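Local structure of D-psicose 3-epimerase (Agrobacterium tumefaciens, 2HK0) at residues S28-E33 and I42-K47; A36-Y41 and I53-H58; A46-D51 and K291-A296; V261-F266 and R297-F302; F266-G271 and G285-A290. The protein catalyses the epimerisation of ketohexoses such as D-psicose and D-fructose at C3, probably with the help of a metal ion held in its TIM-barrel active site. All coordinates share one frame; numbering follows the deposited sequence.

Overall arrangement
Interactions 2, 3 and 4 are buried, interaction 1 is partly buried and interaction 5 lies at the surface. Helix 39-47 serves interactions 1, 2 and 3, while interactions 3, 4 and 5 draw on helix 289-307; these are the first helix after strand 22-26 and the C-terminal helix of the chain. Packing against strands 52-56 and 260-263, in interactions 2 and 4, is van der Waals packing of apolar side chains. Further out, interaction 1 adds a lysine on an indole, and interaction 3 a leucine on an aspartate; the charges of these two contacts meet as the salt bridge Lys-44 to Asp-293. Interaction 5 depends instead on a lysine bonded to a backbone carbonyl.

Interaction 1. Residues S28-E33 and I42-K47; sequences SYWEHE and IEKVAK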
# COMPACT_ATOMS: atom_id res chain seq x y z
N SER A 28 9.88 -14.01 -24.89
CA SER A 28 8.85 -13.39 -25.74
C SER A 28 8.61 -11.90 -25.46
O SER A 28 7.88 -11.21 -26.19
CB SER A 28 7.53 -14.14 -25.62
OG SER A 28 7.61 -15.39 -26.29
N TYR A 29 9.21 -11.41 -24.39
CA TYR A 29 9.14 -10.00 -24.03
C TYR A 29 9.63 -9.15 -25.22
O TYR A 29 9.12 -8.07 -25.49
CB TYR A 29 10.08 -9.77 -22.84
CG TYR A 29 10.46 -8.34 -22.54
CD1 TYR A 29 9.52 -7.43 -22.06
CD2 TYR A 29 11.79 -7.93 -22.61
CE1 TYR A 29 9.90 -6.15 -21.63
CE2 TYR A 29 12.18 -6.67 -22.19
CZ TYR A 29 11.24 -5.78 -21.70
OH TYR A 29 11.65 -4.54 -21.24
N TRP A 30 10.61 -9.67 -25.94
CA TRP A 30 11.21 -8.98 -27.09
C TRP A 30 10.55 -9.29 -28.45
O TRP A 30 10.97 -8.75 -29.47
CB TRP A 30 12.70 -9.33 -27.18
CG TRP A 30 13.58 -8.66 -26.14
CD1 TRP A 30 14.05 -7.38 -26.16
CD2 TRP A 30 14.09 -9.25 -24.93
NE1 TRP A 30 14.81 -7.13 -25.05
CE2 TRP A 30 14.85 -8.26 -24.27
CE3 TRP A 30 13.97 -10.51 -24.33
CZ2 TRP A 30 15.49 -8.49 -23.04
CZ3 TRP A 30 14.60 -10.75 -23.12
CH2 TRP A 30 15.35 -9.74 -22.49
N GLU A 31 9.52 -10.13 -28.47
CA GLU A 31 8.89 -10.48 -29.75
C GLU A 31 7.42 -10.11 -29.87
O GLU A 31 6.80 -9.64 -28.91
CB GLU A 31 9.05 -11.98 -30.00
CG GLU A 31 10.49 -12.45 -30.13
CD GLU A 31 11.17 -11.91 -31.39
OE1 GLU A 31 10.47 -11.70 -32.41
OE2 GLU A 31 12.41 -11.70 -31.37
N HIS A 32 6.86 -10.34 -31.07
CA HIS A 32 5.46 -10.05 -31.35
C HIS A 32 4.73 -11.32 -31.77
O HIS A 32 3.51 -11.36 -31.82
CB HIS A 32 5.33 -9.04 -32.50
CG HIS A 32 6.05 -7.76 -32.25
ND1 HIS A 32 5.79 -6.96 -31.16
CD2 HIS A 32 7.03 -7.14 -32.94
CE1 HIS A 32 6.58 -5.90 -31.19
NE2 HIS A 32 7.35 -5.99 -32.26
N GLU A 33 5.51 -12.35 -32.07
CA GLU A 33 4.97 -13.63 -32.51
C GLU A 33 5.50 -14.77 -31.61
O GLU A 33 6.68 -14.75 -31.22
CB GLU A 33 5.40 -13.88 -33.95
CG GLU A 33 4.29 -14.24 -34.90
CD GLU A 33 3.28 -13.13 -35.06
OE1 GLU A 33 3.67 -11.98 -35.38
OE2 GLU A 33 2.08 -13.40 -34.87
N ILE A 42 19.32 -16.88 -25.75
CA ILE A 42 20.10 -17.51 -24.70
C ILE A 42 21.27 -16.60 -24.32
O ILE A 42 21.43 -16.20 -23.16
CB ILE A 42 20.68 -18.86 -25.16
CG1 ILE A 42 19.55 -19.84 -25.50
CG2 ILE A 42 21.58 -19.43 -24.07
CD1 ILE A 42 18.83 -20.39 -24.31
N GLU A 43 22.08 -16.26 -25.32
CA GLU A 43 23.25 -15.41 -25.12
C GLU A 43 22.87 -13.99 -24.71
O GLU A 43 23.51 -13.39 -23.85
CB GLU A 43 24.07 -15.35 -26.42
CG GLU A 43 25.34 -14.52 -26.28
CD GLU A 43 25.97 -14.17 -27.62
OE1 GLU A 43 26.10 -15.08 -28.47
OE2 GLU A 43 26.35 -12.99 -27.81
N LYS A 44 21.83 -13.44 -25.33
CA LYS A 44 21.41 -12.08 -25.02
C LYS A 44 20.94 -11.95 -23.57
O LYS A 44 21.37 -11.05 -22.84
CB LYS A 44 20.26 -11.67 -25.95
CG LYS A 44 19.83 -10.22 -25.83
CD LYS A 44 18.34 -10.09 -26.13
CE LYS A 44 18.00 -8.89 -26.98
NZ LYS A 44 18.34 -7.59 -26.41
N VAL A 45 20.04 -12.84 -23.16
CA VAL A 45 19.52 -12.81 -21.80
C VAL A 45 20.64 -13.03 -20.78
O VAL A 45 20.68 -12.37 -19.75
CB VAL A 45 18.39 -13.87 -21.65
CG1 VAL A 45 17.98 -14.01 -20.20
CG2 VAL A 45 17.19 -13.45 -22.51
N ALA A 46 21.56 -13.94 -21.09
CA ALA A 46 22.68 -14.19 -20.18
C ALA A 46 23.50 -12.91 -20.04
O ALA A 46 23.90 -12.52 -18.94
CB ALA A 46 23.55 -15.32 -20.70
N LYS A 47 23.75 -12.24 -21.17
CA LYS A 47 24.54 -11.01 -21.14
C LYS A 47 23.87 -9.91 -20.33
O LYS A 47 24.54 -9.04 -19.80
CB LYS A 47 24.80 -10.51 -22.56
CG LYS A 47 25.63 -11.43 -23.44
CD LYS A 47 27.09 -11.49 -23.02
CE LYS A 47 27.90 -12.25 -24.08
NZ LYS A 47 27.69 -11.68 -25.45
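Lys-44 reaches from its helix over one face of the Trp-30 indole, and the contact is chiefly a combined CH-pi and cation-pi arrangement. The methylene CE does the covering: it stands 4.2 Å from the centroid of the Trp-30 five-membered ring, only 10° off the normal. The ammonium NZ is also 4.2 Å from that centroid but further off-centre, at 30°, displaced toward the pyrrole nitrogen; NZ of Lys-44 and NE1 of Trp-30 are 3.8 Å apart. The lysine chain leaves with CG anti to the backbone N (chi1 -174°) and then bends at each of its remaining torsions, which lays its end over the ring. Tyr-29 covers the opposite face with CD2, so the indole is clasped on both sides.

The apolar part is small. CG2 of Val-45 touches the benzo half of the indole, 3.8 Å from CZ3 of Trp-30, approaching obliquely.

Polar partners come from a third element. Asp-293 OD1 forms a salt bridge with Lys-44 NZ and accepts a weak hydrogen bond from Trp-30 NE1, so one carboxylate oxygen draws both nitrogens together and probably steadies the positive charge beside the ring.

The loop after strand 22-26 is thus pinned to helix 39-47, with helix 289-307 supplying Asp-293 at the side and strand 52-56 lying under Val-45 through Ile-53.

Interaction 2. Residues A36-Y41 and I53-H58; sequences AKFGPY and IEVAAH
Phe-38 and Tyr-41 pack onto Val-55 and Ile-53 inside the first beta-alpha-beta crossover of the TIM barrel, where the chain leaving strand 22-26 enters helix 39-47 and returns as strand 52-56. Val-55 comes up to one face of the Phe-38 ring, with both of its methyls turned to it. CG2 of Val-55 lies 3.5 Å from CG of Phe-38, and the two side chains cross at about a right angle. CG1 lies against the same face in a CH-pi arrangement, offset toward the rim; its closest approach is shorter than carbons can sit, so its exact depth is doubtful.

Three residues on, Tyr-41 contributes its CB rather than its ring. CD1 of Ile-53, at the end of a fully extended chain, reaches to 3.6 Å from CB of Tyr-41 and just as near the carbonyl O of Tyr-41. With CG anti to the carbonyl carbon (chi1 -75°), the tyrosine ring swings off from the strand, and its OH probably hydrogen-bonds Glu-31 OE2, although the modelled separation is too short to be trusted. The bond of Tyr-41 N to Phe-38 O, 2.8 Å, ties the two contact residues together.

Around the contact, Ile-53 also meets Ile-42 and Val-45 of helix 39-47, strand 81-85 pairs with strand 52-56 on the side away from strand 22-26, and Tyr-27 packs beside Phe-38 and Tyr-41.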
# COMPACT_ATOMS: atom_id res chain seq x y z
N ALA A 36 8.65 -16.81 -32.98
CA ALA A 36 10.04 -16.36 -32.96
C ALA A 36 10.89 -17.35 -32.16
O ALA A 36 10.55 -17.69 -31.03
CB ALA A 36 10.14 -14.97 -32.37
N LYS A 37 12.00 -17.80 -32.75
CA LYS A 37 12.90 -18.75 -32.09
C LYS A 37 13.65 -18.13 -30.92
O LYS A 37 14.06 -16.97 -30.97
CB LYS A 37 13.90 -19.32 -33.09
CG LYS A 37 13.27 -20.21 -34.14
CD LYS A 37 14.33 -20.77 -35.08
CE LYS A 37 13.70 -21.62 -36.17
NZ LYS A 37 14.66 -21.83 -37.29
N PHE A 38 13.85 -18.92 -29.87
CA PHE A 38 14.52 -18.43 -28.67
C PHE A 38 16.05 -18.60 -28.68
O PHE A 38 16.75 -18.01 -27.86
CB PHE A 38 13.91 -19.12 -27.43
CG PHE A 38 14.18 -20.60 -27.35
CD1 PHE A 38 15.41 -21.08 -26.90
CD2 PHE A 38 13.20 -21.52 -27.71
CE1 PHE A 38 15.66 -22.46 -26.82
CE2 PHE A 38 13.45 -22.89 -27.64
CZ PHE A 38 14.68 -23.36 -27.19
N GLY A 39 16.56 -19.37 -29.62
CA GLY A 39 18.00 -19.60 -29.71
C GLY A 39 18.91 -18.42 -29.44
O GLY A 39 19.73 -18.48 -28.52
N PRO A 40 18.80 -17.32 -30.21
CA PRO A 40 19.63 -16.12 -30.04
C PRO A 40 19.46 -15.44 -28.68
O PRO A 40 20.34 -14.72 -28.21
CB PRO A 40 19.17 -15.20 -31.18
CG PRO A 40 18.71 -16.18 -32.22
CD PRO A 40 17.94 -17.19 -31.40
N TYR A 41 18.32 -15.67 -28.05
CA TYR A 41 18.05 -15.06 -26.75
C TYR A 41 18.85 -15.64 -25.60
O TYR A 41 19.05 -14.97 -24.59
CB TYR A 41 16.55 -15.12 -26.47
CG TYR A 41 15.82 -14.10 -27.30
CD1 TYR A 41 15.77 -12.77 -26.90
CD2 TYR A 41 15.28 -14.44 -28.54
CE1 TYR A 41 15.19 -11.79 -27.71
CE2 TYR A 41 14.71 -13.46 -29.36
CZ TYR A 41 14.67 -12.15 -28.94
OH TYR A 41 14.10 -11.19 -29.73
N ILE A 53 16.57 -18.12 -18.43
CA ILE A 53 15.78 -17.65 -19.56
C ILE A 53 14.66 -18.68 -19.65
O ILE A 53 14.92 -19.88 -19.64
CB ILE A 53 16.57 -17.59 -20.91
CG1 ILE A 53 15.60 -17.18 -22.03
CG2 ILE A 53 17.21 -18.93 -21.23
CD1 ILE A 53 16.28 -16.97 -23.41
N GLU A 54 13.42 -18.21 -19.68
CA GLU A 54 12.30 -19.13 -19.78
C GLU A 54 11.87 -19.15 -21.22
O GLU A 54 11.72 -18.11 -21.85
CB GLU A 54 11.13 -18.71 -18.89
CG GLU A 54 9.95 -19.65 -19.03
CD GLU A 54 9.11 -19.74 -17.76
OE1 GLU A 54 9.64 -20.20 -16.74
OE2 GLU A 54 7.92 -19.37 -17.77
N VAL A 55 11.64 -20.36 -21.71
CA VAL A 55 11.28 -20.63 -23.08
C VAL A 55 9.94 -21.34 -23.22
O VAL A 55 9.42 -21.88 -22.25
CB VAL A 55 12.42 -21.49 -23.68
CG1 VAL A 55 11.96 -22.18 -24.91
CG2 VAL A 55 13.65 -20.60 -23.94
N ALA A 56 9.37 -21.34 -24.43
CA ALA A 56 8.10 -22.03 -24.71
C ALA A 56 8.37 -23.45 -25.21
O ALA A 56 9.09 -23.65 -26.18
CB ALA A 56 7.30 -21.26 -25.74
N ALA A 57 7.76 -24.43 -24.54
CA ALA A 57 7.96 -25.84 -24.89
C ALA A 57 7.66 -26.25 -26.32
O ALA A 57 8.40 -27.07 -26.88
CB ALA A 57 7.17 -26.71 -23.93
N HIS A 58 6.61 -25.70 -26.93
CA HIS A 58 6.25 -26.08 -28.30
C HIS A 58 7.41 -25.89 -29.29
O HIS A 58 7.61 -26.71 -30.19
CB HIS A 58 5.00 -25.32 -28.78
CG HIS A 58 5.29 -24.02 -29.47
ND1 HIS A 58 5.81 -22.92 -28.81
CD2 HIS A 58 5.14 -23.64 -30.76
CE1 HIS A 58 5.95 -21.92 -29.67
NE2 HIS A 58 5.56 -22.34 -30.86

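Interaction 3. Residues A46-D51 and K291-A296; sequences AKLGFD and KMDEDA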
# COMPACT_ATOMS: atom_id res chain seq x y z
N ALA A 46 21.56 -13.94 -21.09
CA ALA A 46 22.68 -14.19 -20.18
C ALA A 46 23.50 -12.91 -20.04
O ALA A 46 23.90 -12.52 -18.94
CB ALA A 46 23.55 -15.32 -20.70
N LYS A 47 23.75 -12.24 -21.17
CA LYS A 47 24.54 -11.01 -21.14
C LYS A 47 23.87 -9.91 -20.33
O LYS A 47 24.54 -9.04 -19.80
CB LYS A 47 24.80 -10.51 -22.56
CG LYS A 47 25.63 -11.43 -23.44
CD LYS A 47 27.09 -11.49 -23.02
CE LYS A 47 27.90 -12.25 -24.08
NZ LYS A 47 27.69 -11.68 -25.45
N LEU A 48 22.55 -9.94 -20.24
CA LEU A 48 21.85 -8.92 -19.47
C LEU A 48 21.93 -9.23 -17.97
O LEU A 48 21.48 -8.45 -17.14
CB LEU A 48 20.38 -8.83 -19.92
CG LEU A 48 20.16 -8.36 -21.36
CD1 LEU A 48 18.68 -8.49 -21.72
CD2 LEU A 48 20.64 -6.91 -21.53
N GLY A 49 22.50 -10.37 -17.61
CA GLY A 49 22.64 -10.66 -16.19
C GLY A 49 21.68 -11.65 -15.55
O GLY A 49 21.82 -11.97 -14.37
N PHE A 50 20.70 -12.13 -16.30
CA PHE A 50 19.75 -13.08 -15.74
C PHE A 50 20.37 -14.46 -15.48
O PHE A 50 21.27 -14.89 -16.20
CB PHE A 50 18.56 -13.24 -16.70
CG PHE A 50 17.66 -12.01 -16.78
CD1 PHE A 50 16.60 -11.84 -15.87
CD2 PHE A 50 17.87 -11.04 -17.76
CE1 PHE A 50 15.77 -10.72 -15.94
CE2 PHE A 50 17.03 -9.91 -17.84
CZ PHE A 50 15.98 -9.75 -16.92
N ASP A 51 19.89 -15.14 -14.45
CA ASP A 51 20.35 -16.49 -14.12
C ASP A 51 19.61 -17.49 -15.01
O ASP A 51 20.09 -18.58 -15.27
CB ASP A 51 19.99 -16.84 -12.67
CG ASP A 51 20.50 -15.82 -11.66
OD1 ASP A 51 21.72 -15.57 -11.65
OD2 ASP A 51 19.67 -15.28 -10.87
N LYS A 291 16.19 0.27 -25.16
CA LYS A 291 15.42 0.70 -24.01
C LYS A 291 14.75 -0.54 -23.38
O LYS A 291 14.66 -0.66 -22.16
CB LYS A 291 14.38 1.76 -24.40
CG LYS A 291 13.55 2.32 -23.24
CD LYS A 291 14.42 2.77 -22.09
CE LYS A 291 13.68 3.71 -21.15
NZ LYS A 291 12.36 3.16 -20.74
N MSE A 292 14.30 -1.47 -24.21
CA MSE A 292 13.67 -2.70 -23.71
C MSE A 292 14.66 -3.46 -22.81
O MSE A 292 14.29 -3.98 -21.75
CB MSE A 292 13.23 -3.58 -24.87
CG MSE A 292 12.06 -3.00 -25.68
SE MSE A 292 10.36 -3.13 -24.68
CE MSE A 292 10.04 -5.03 -25.08
N ASP A 293 15.92 -3.52 -23.25
CA ASP A 293 16.99 -4.19 -22.50
C ASP A 293 17.25 -3.49 -21.18
O ASP A 293 17.47 -4.13 -20.14
CB ASP A 293 18.30 -4.18 -23.30
CG ASP A 293 18.26 -5.13 -24.49
OD1 ASP A 293 17.28 -5.89 -24.66
OD2 ASP A 293 19.25 -5.11 -25.26
N GLU A 294 17.26 -2.16 -21.23
CA GLU A 294 17.50 -1.33 -20.05
C GLU A 294 16.40 -1.56 -19.00
O GLU A 294 16.69 -1.72 -17.82
CB GLU A 294 17.56 0.14 -20.48
CG GLU A 294 17.97 1.12 -19.39
CD GLU A 294 17.72 2.57 -19.83
OE1 GLU A 294 18.09 2.92 -20.98
OE2 GLU A 294 17.15 3.35 -19.03
N ASP A 295 15.14 -1.55 -19.43
CA ASP A 295 14.04 -1.80 -18.50
C ASP A 295 14.22 -3.21 -17.89
O ASP A 295 14.07 -3.39 -16.68
CB ASP A 295 12.69 -1.73 -19.21
CG ASP A 295 12.23 -0.31 -19.47
OD1 ASP A 295 12.74 0.62 -18.82
OD2 ASP A 295 11.34 -0.12 -20.32
N ALA A 296 14.53 -4.19 -18.73
CA ALA A 296 14.73 -5.56 -18.25
C ALA A 296 15.87 -5.60 -17.22
O ALA A 296 15.73 -6.17 -16.14
CB ALA A 296 15.05 -6.49 -19.42
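Leu-48 is the first residue of its segment to touch helix 289-307: its CD2 lies 4.0 Å from CB of Asp-293. The two side chains cross at about a right angle, so a methyl rests on the aliphatic stem of the aspartate and CD1 passes near OD1.

Gly-49 then turns the chain. Its positive phi of 103° and the bond from its N to Ala-46 O, 2.9 Å, belong to a Schellman motif that ends helix 39-47.

Phe-50 follows. Its CB does not aim at the helix, but the ring extends to it, CZ standing 3.7 Å from the carbonyl O of Ala-296 and 4.2 Å from the CB of Ala-296. The carbonyl approaches the ring obliquely. Leu-300 of the same helix and Ile-25 of strand 22-26 also flank this ring. Asp-51 closes the segment with a salt bridge to Arg-304, about two turns further along the helix.

Chemically the join is one of carbon against carbon and carbonyl, without directional bonds between the segments; the charge of Asp-293, at the margin of this apolar patch, is met from outside the two segments by Lys-44.

Interaction 4. Residues V261-F266 and R297-F302; sequences VIMEPF and RNALAF
Met-263, selenomethionine in this crystal, reaches from the last barrel strand to the backbone of helix 289-307. Its CG takes the crowded position between the backbone N and the carbonyl carbon (chi1 56°). The chain then runs straight through chi2 and bends at chi3 (68°), so that the terminal methyl is folded onto the helix. CE lies 3.6 Å from CB of Ala-299, and SE follows at 3.8 Å from the same CB. The methyl also presses against the main chain, 3.5 Å from the carbonyl C of Ala-299 and equally close to N of Leu-300. Ala-299 points its CB at the strand, and this small side chain lets the methyl come down to the peptide. Leu-300 lies more to the side and packs on Phe-50 and His-23.

The contact is purely one of van der Waals packing, in which a long thioether-type side chain, here carrying selenium as a label, bridges from barrel wall to outer helix; Ile-25 and Thr-230 on the adjoining strands border the same side chain.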
# COMPACT_ATOMS: atom_id res chain seq x y z
N VAL A 261 12.31 -16.95 -10.14
CA VAL A 261 11.40 -15.82 -10.21
C VAL A 261 11.59 -15.31 -11.65
O VAL A 261 12.62 -14.71 -11.96
CB VAL A 261 11.79 -14.71 -9.21
CG1 VAL A 261 10.89 -13.50 -9.39
CG2 VAL A 261 11.66 -15.24 -7.79
N ILE A 262 10.60 -15.56 -12.50
CA ILE A 262 10.67 -15.16 -13.90
C ILE A 262 9.78 -13.97 -14.18
O ILE A 262 8.56 -14.03 -13.94
CB ILE A 262 10.17 -16.29 -14.84
CG1 ILE A 262 10.76 -17.64 -14.42
CG2 ILE A 262 10.52 -15.93 -16.32
CD1 ILE A 262 12.27 -17.71 -14.48
N MSE A 263 10.35 -12.88 -14.67
CA MSE A 263 9.50 -11.74 -15.01
C MSE A 263 8.91 -12.07 -16.39
O MSE A 263 9.62 -12.53 -17.29
CB MSE A 263 10.28 -10.42 -15.05
CG MSE A 263 11.48 -10.39 -15.98
SE MSE A 263 12.36 -8.64 -15.77
CE MSE A 263 13.04 -8.80 -13.97
N GLU A 264 7.61 -11.85 -16.55
CA GLU A 264 6.90 -12.17 -17.77
C GLU A 264 6.22 -10.90 -18.29
O GLU A 264 5.00 -10.80 -18.33
CB GLU A 264 5.87 -13.25 -17.44
CG GLU A 264 5.05 -13.78 -18.59
CD GLU A 264 4.03 -14.82 -18.12
OE1 GLU A 264 3.35 -14.55 -17.10
OE2 GLU A 264 3.92 -15.89 -18.74
N PRO A 265 7.02 -9.91 -18.69
CA PRO A 265 6.40 -8.68 -19.18
C PRO A 265 5.92 -8.72 -20.62
O PRO A 265 6.55 -9.31 -21.50
CB PRO A 265 7.49 -7.64 -18.94
CG PRO A 265 8.77 -8.43 -19.16
CD PRO A 265 8.50 -9.82 -18.65
N PHE A 266 4.78 -8.10 -20.86
CA PHE A 266 4.20 -8.02 -22.19
C PHE A 266 3.77 -6.56 -22.34
O PHE A 266 2.72 -6.15 -21.82
CB PHE A 266 2.99 -8.96 -22.30
CG PHE A 266 3.34 -10.44 -22.31
CD1 PHE A 266 3.97 -11.01 -23.42
CD2 PHE A 266 3.00 -11.26 -21.23
CE1 PHE A 266 4.25 -12.40 -23.46
CE2 PHE A 266 3.28 -12.63 -21.25
CZ PHE A 266 3.91 -13.21 -22.37
N ARG A 297 16.98 -4.97 -17.57
CA ARG A 297 18.15 -4.93 -16.69
C ARG A 297 17.82 -4.23 -15.37
O ARG A 297 18.25 -4.68 -14.29
CB ARG A 297 19.29 -4.22 -17.42
CG ARG A 297 20.69 -4.65 -17.03
CD ARG A 297 21.60 -4.49 -18.26
NE ARG A 297 21.26 -3.28 -18.99
CZ ARG A 297 21.52 -3.06 -20.28
NH1 ARG A 297 22.15 -3.97 -21.02
NH2 ARG A 297 21.10 -1.94 -20.84
N ASN A 298 17.06 -3.14 -15.43
CA ASN A 298 16.73 -2.43 -14.20
C ASN A 298 15.72 -3.23 -13.36
O ASN A 298 15.81 -3.24 -12.13
CB ASN A 298 16.18 -1.01 -14.50
CG ASN A 298 17.25 -0.09 -15.12
OD1 ASN A 298 18.44 -0.25 -14.85
ND2 ASN A 298 16.82 0.87 -15.94
N ALA A 299 14.78 -3.90 -14.02
CA ALA A 299 13.79 -4.69 -13.30
C ALA A 299 14.48 -5.86 -12.60
O ALA A 299 14.08 -6.24 -11.50
CB ALA A 299 12.71 -5.22 -14.25
N LEU A 300 15.53 -6.39 -13.23
CA LEU A 300 16.32 -7.50 -12.68
C LEU A 300 16.98 -7.04 -11.39
O LEU A 300 16.89 -7.73 -10.36
CB LEU A 300 17.45 -7.91 -13.65
CG LEU A 300 17.91 -9.37 -13.77
CD1 LEU A 300 19.36 -9.41 -14.31
CD2 LEU A 300 17.78 -10.13 -12.46
N ALA A 301 17.67 -5.90 -11.45
CA ALA A 301 18.35 -5.34 -10.27
C ALA A 301 17.33 -5.05 -9.16
O ALA A 301 17.57 -5.33 -7.98
CB ALA A 301 19.11 -4.05 -10.65
N PHE A 302 16.21 -4.46 -9.55
CA PHE A 302 15.13 -4.14 -8.62
C PHE A 302 14.67 -5.43 -7.95
O PHE A 302 14.53 -5.51 -6.73
CB PHE A 302 13.96 -3.50 -9.40
CG PHE A 302 12.71 -3.28 -8.59
CD1 PHE A 302 12.50 -2.07 -7.92
CD2 PHE A 302 11.75 -4.28 -8.49
CE1 PHE A 302 11.33 -1.87 -7.16
CE2 PHE A 302 10.59 -4.09 -7.74
CZ PHE A 302 10.38 -2.88 -7.08

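Interaction 5. Residues F266-G271 and G285-A290; sequences FVKTGG and GGADIA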
# COMPACT_ATOMS: atom_id res chain seq x y z
N PHE A 266 4.78 -8.10 -20.86
CA PHE A 266 4.20 -8.02 -22.19
C PHE A 266 3.77 -6.56 -22.34
O PHE A 266 2.72 -6.15 -21.82
CB PHE A 266 2.99 -8.96 -22.30
CG PHE A 266 3.34 -10.44 -22.31
CD1 PHE A 266 3.97 -11.01 -23.42
CD2 PHE A 266 3.00 -11.26 -21.23
CE1 PHE A 266 4.25 -12.40 -23.46
CE2 PHE A 266 3.28 -12.63 -21.25
CZ PHE A 266 3.91 -13.21 -22.37
N VAL A 267 4.59 -5.78 -23.04
CA VAL A 267 4.34 -4.36 -23.21
C VAL A 267 4.24 -3.89 -24.68
O VAL A 267 4.07 -2.70 -24.93
CB VAL A 267 5.45 -3.54 -22.48
CG1 VAL A 267 5.48 -3.89 -20.97
CG2 VAL A 267 6.80 -3.84 -23.11
N LYS A 268 4.33 -4.82 -25.62
CA LYS A 268 4.25 -4.48 -27.04
C LYS A 268 2.97 -4.93 -27.74
O LYS A 268 2.56 -6.09 -27.63
CB LYS A 268 5.46 -5.05 -27.79
CG LYS A 268 6.79 -4.39 -27.42
CD LYS A 268 6.84 -2.94 -27.92
CE LYS A 268 8.21 -2.30 -27.63
NZ LYS A 268 8.38 -0.92 -28.24
N THR A 269 2.33 -4.01 -28.46
CA THR A 269 1.10 -4.32 -29.19
C THR A 269 1.47 -5.01 -30.49
O THR A 269 2.63 -4.95 -30.92
CB THR A 269 0.34 -3.06 -29.63
OG1 THR A 269 1.11 -2.41 -30.66
CG2 THR A 269 0.13 -2.10 -28.47
N GLY A 270 0.48 -5.64 -31.12
CA GLY A 270 0.71 -6.29 -32.40
C GLY A 270 1.13 -7.75 -32.41
O GLY A 270 1.69 -8.29 -31.45
N GLY A 271 0.87 -8.40 -33.54
CA GLY A 271 1.23 -9.80 -33.70
C GLY A 271 0.33 -10.70 -32.88
O GLY A 271 -0.61 -10.24 -32.23
N GLY A 285 6.51 2.59 -23.91
CA GLY A 285 6.86 3.99 -24.06
C GLY A 285 7.62 4.16 -25.35
O GLY A 285 8.57 4.93 -25.42
N GLY A 286 7.20 3.41 -26.38
CA GLY A 286 7.86 3.46 -27.68
C GLY A 286 9.33 3.03 -27.63
O GLY A 286 10.14 3.47 -28.45
N ALA A 287 9.67 2.16 -26.70
CA ALA A 287 11.06 1.73 -26.55
C ALA A 287 11.69 1.01 -27.74
O ALA A 287 11.03 0.23 -28.43
CB ALA A 287 11.21 0.85 -25.29
N ASP A 288 12.96 1.30 -27.98
CA ASP A 288 13.69 0.60 -29.04
C ASP A 288 14.27 -0.61 -28.30
O ASP A 288 14.09 -0.73 -27.07
CB ASP A 288 14.82 1.46 -29.62
CG ASP A 288 15.63 2.18 -28.55
OD1 ASP A 288 15.79 1.64 -27.43
OD2 ASP A 288 16.11 3.30 -28.83
N ILE A 289 14.96 -1.50 -29.01
CA ILE A 289 15.50 -2.67 -28.35
C ILE A 289 16.38 -2.32 -27.16
O ILE A 289 16.30 -2.97 -26.12
CB ILE A 289 16.28 -3.57 -29.31
CG1 ILE A 289 15.32 -4.20 -30.31
CG2 ILE A 289 16.96 -4.71 -28.53
CD1 ILE A 289 16.00 -5.08 -31.34
N ALA A 290 17.20 -1.28 -27.30
CA ALA A 290 18.08 -0.87 -26.22
C ALA A 290 17.32 -0.41 -24.98
O ALA A 290 17.75 -0.66 -23.84
CB ALA A 290 19.03 0.25 -26.70
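The flat groups in this contact are peptides, and Lys-268 meets two of them differently. At the Ala-287 carbonyl its NZ lies in the carbonyl plane, on a lone pair of O, with a C=O...N angle of 135°, while the same NZ stands over a face of the preceding Gly-286/Ala-287 peptide. The hydrogen bond from NZ of Lys-268 to O of Ala-287 is 2.9 Å long and is the one polar link between the segments.

The lysine reaches across because its chain bends once and then extends. CG sits anti to the carbonyl carbon, chi2 of -68° makes the turn, and chi3 and chi4 are close to fully extended, so the ammonium group arrives end-on. On the way CE comes within 3.9 Å of the same Ala-287 O, and NZ itself ends 4.1 Å from C of Gly-286, above that peptide. Selenomethionine Met-292 packs along the lysine and against Ala-287. NZ has a second hydrogen bond, to Ser-284 OG, which also bonds Ala-287 N; the serine thus ties the ammonium group and the turn together.

Gly-285 and Gly-286 both have positive phi, and Asp-288, two residues after Gly-286, is the N-cap of helix 289-307, its OD1 bonded to Lys-291 N. A lysine from the loop after strand 260-263 thereby holds the approach to the last helix, within the eighth beta-alpha connection of the TIM barrel.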